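Local structure of P91 (Metagenome, 4ZI5) at residues M14-V19 and I29-W34. The protein hydrolyses phosphotriesters as a promiscuous activity of an alpha/beta hydrolase resembling dienelactone hydrolases. Residues are numbered along the deposited sequence; the frame is centred on the assembly and turned at random.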
loop_
_atom_site.group_PDB
_atom_site.type_symbol
_atom_site.label_atom_id
_atom_site.label_comp_id
_atom_site.label_asym_id
_atom_site.label_seq_id
_atom_site.Cartn_x
_atom_site.Cartn_y
_atom_site.Cartn_z
ATOM N N MET A 14 23.813 -16.076 -0.799
ATOM C CA MET A 14 22.867 -16.795 -1.637
ATOM C C MET A 14 23.609 -17.395 -2.826
ATOM O O MET A 14 24.686 -16.936 -3.182
ATOM C CB MET A 14 21.767 -15.843 -2.106
ATOM C CG MET A 14 20.988 -15.191 -0.962
ATOM S SD MET A 14 20.188 -16.391 0.118
ATOM C CE MET A 14 21.285 -16.529 1.534
ATOM N N THR A 15 23.027 -18.409 -3.447
ATOM C CA THR A 15 23.637 -19.022 -4.639
ATOM C C THR A 15 22.728 -18.864 -5.830
ATOM O O THR A 15 21.516 -18.637 -5.681
ATOM C CB THR A 15 23.917 -20.514 -4.391
ATOM O OG1 THR A 15 24.601 -20.647 -3.145
ATOM C CG2 THR A 15 24.809 -21.114 -5.480
ATOM N N ALA A 16 23.315 -18.962 -7.024
ATOM C CA ALA A 16 22.542 -18.865 -8.252
ATOM C C ALA A 16 23.042 -19.901 -9.242
ATOM O O ALA A 16 24.231 -20.245 -9.244
ATOM C CB ALA A 16 22.650 -17.474 -8.838
ATOM N N ARG A 17 22.158 -20.325 -10.131
ATOM C CA ARG A 17 22.546 -21.252 -11.189
ATOM C C ARG A 17 21.713 -20.981 -12.417
ATOM O O ARG A 17 20.560 -20.538 -12.314
ATOM C CB ARG A 17 22.373 -22.687 -10.704
ATOM C CG ARG A 17 20.931 -23.163 -10.536
ATOM C CD ARG A 17 20.900 -24.575 -10.006
ATOM N NE ARG A 17 19.557 -25.165 -9.911
ATOM C CZ ARG A 17 18.945 -25.531 -8.783
ATOM N NH1 ARG A 17 19.483 -25.305 -7.580
ATOM N NH2 ARG A 17 17.745 -26.108 -8.867
ATOM N N LYS A 18 22.277 -21.282 -13.593
ATOM C CA LYS A 18 21.537 -21.127 -14.835
ATOM C C LYS A 18 20.530 -22.252 -14.996
ATOM O O LYS A 18 20.778 -23.388 -14.554
ATOM C CB LYS A 18 22.488 -21.076 -16.029
ATOM C CG LYS A 18 23.465 -19.901 -15.972
ATOM C CD LYS A 18 22.774 -18.547 -15.937
ATOM C CE LYS A 18 23.686 -17.441 -15.424
ATOM N NZ LYS A 18 25.086 -17.415 -15.917
ATOM N N VAL A 19 19.369 -21.915 -15.556
ATOM C CA VAL A 19 18.341 -22.897 -15.879
ATOM C C VAL A 19 17.950 -22.733 -17.342
ATOM O O VAL A 19 17.402 -21.708 -17.721
ATOM C CB VAL A 19 17.090 -22.730 -14.973
ATOM C CG1 VAL A 19 15.971 -23.683 -15.366
ATOM C CG2 VAL A 19 17.478 -22.958 -13.509
ATOM N N ILE A 29 17.313 -19.012 -21.126
ATOM C CA ILE A 29 18.297 -19.238 -20.086
ATOM C C ILE A 29 17.998 -18.311 -18.918
ATOM O O ILE A 29 18.388 -17.146 -18.908
ATOM C CB ILE A 29 19.730 -19.012 -20.566
ATOM C CG1 ILE A 29 19.963 -19.624 -21.977
ATOM C CG2 ILE A 29 20.673 -19.626 -19.546
ATOM C CD1 ILE A 29 21.133 -18.997 -22.718
ATOM N N GLY A 30 17.277 -18.835 -17.946
ATOM C CA GLY A 30 16.991 -18.077 -16.726
ATOM C C GLY A 30 18.078 -18.282 -15.673
ATOM O O GLY A 30 18.985 -19.104 -15.838
ATOM N N GLU A 31 17.965 -17.556 -14.563
ATOM C CA GLU A 31 18.888 -17.696 -13.443
ATOM C C GLU A 31 18.105 -17.897 -12.166
ATOM O O GLU A 31 17.257 -17.072 -11.815
ATOM C CB GLU A 31 19.827 -16.462 -13.321
ATOM C CG GLU A 31 20.969 -16.683 -12.349
ATOM C CD GLU A 31 21.903 -15.514 -12.290
ATOM O OE1 GLU A 31 22.996 -15.629 -12.880
ATOM O OE2 GLU A 31 21.536 -14.481 -11.687
ATOM N N PHE A 32 18.396 -19.011 -11.493
ATOM C CA PHE A 32 17.663 -19.490 -10.328
ATOM C C PHE A 32 18.482 -19.199 -9.079
ATOM O O PHE A 32 19.649 -19.593 -8.991
ATOM C CB PHE A 32 17.427 -20.985 -10.458
ATOM C CG PHE A 32 16.687 -21.595 -9.323
ATOM C CD1 PHE A 32 15.322 -21.379 -9.165
ATOM C CD2 PHE A 32 17.344 -22.431 -8.418
ATOM C CE1 PHE A 32 14.633 -21.964 -8.134
ATOM C CE2 PHE A 32 16.666 -23.036 -7.380
ATOM C CZ PHE A 32 15.300 -22.815 -7.242
ATOM N N HIS A 33 17.842 -18.527 -8.109
ATOM C CA HIS A 33 18.466 -18.118 -6.858
ATOM C C HIS A 33 17.835 -18.805 -5.672
ATOM O O HIS A 33 16.603 -18.840 -5.534
ATOM C CB HIS A 33 18.333 -16.614 -6.686
ATOM C CG HIS A 33 19.063 -15.825 -7.719
ATOM N ND1 HIS A 33 20.105 -14.989 -7.406
ATOM C CD2 HIS A 33 18.904 -15.746 -9.065
ATOM C CE1 HIS A 33 20.572 -14.439 -8.513
ATOM N NE2 HIS A 33 19.856 -14.870 -9.531
ATOM N N TRP A 34 18.678 -19.340 -4.796
ATOM C CA TRP A 34 18.197 -19.973 -3.573
ATOM C C TRP A 34 19.275 -19.923 -2.472
ATOM O O TRP A 34 20.471 -19.686 -2.748
ATOM C CB TRP A 34 17.719 -21.421 -3.865
ATOM C CG TRP A 34 18.822 -22.429 -3.899
ATOM C CD1 TRP A 34 19.097 -23.389 -2.941
ATOM C CD2 TRP A 34 19.832 -22.577 -4.916
ATOM N NE1 TRP A 34 20.217 -24.100 -3.305
ATOM C CE2 TRP A 34 20.675 -23.635 -4.516
ATOM C CE3 TRP A 34 20.109 -21.914 -6.115
ATOM C CZ2 TRP A 34 21.785 -24.041 -5.273
ATOM C CZ3 TRP A 34 21.228 -22.317 -6.868
ATOM C CH2 TRP A 34 22.045 -23.358 -6.438
HETATM O O HOH W 1 21.613 -15.740 -5.198
#
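Arg17 reaches across to Phe32 and Trp34 on one face of an antiparallel beta hairpin, strands 15-23 and 26-34, at the edge of the alpha/beta-hydrolase sheet. Its CG sits between the backbone N and carbonyl carbon (chi1 71°), and from there the chain runs extended to NE. CB and CG pass Trp34 CZ3, CG at 3.8 Å; CD lies as near to CH2 as to CZ3; NE meets Phe32 CD2. Beyond, CZ rests 3.5 Å from Phe32 CD2, which covers one face of the guanidinium, while NH1 points edge-first at the indole face, 3.4 Å from Trp34 CH2, the planes 70° apart; the guanidinium as a whole makes a cation-pi contact. Arginine suits the place because its guanidinium can offer its face to one ring and its edge to another while NH1 still forms a salt bridge with Glu119 and NH2 hydrogen-bonds Gln117. Thr15, small and beta-branched, lays CB over the opposite indole face. Paired backbone bonds fix the register, Phe32 N to Arg17 O being nearly straight (178°). On the hairpin's other side, facing helix 56-67, compact Ala16 puts CB over the His33 imidazole, and His33 NE2 donates a bent bond to Glu31 OE2, 2.8 Å away, from the anti side and tilted out of the carboxylate plane.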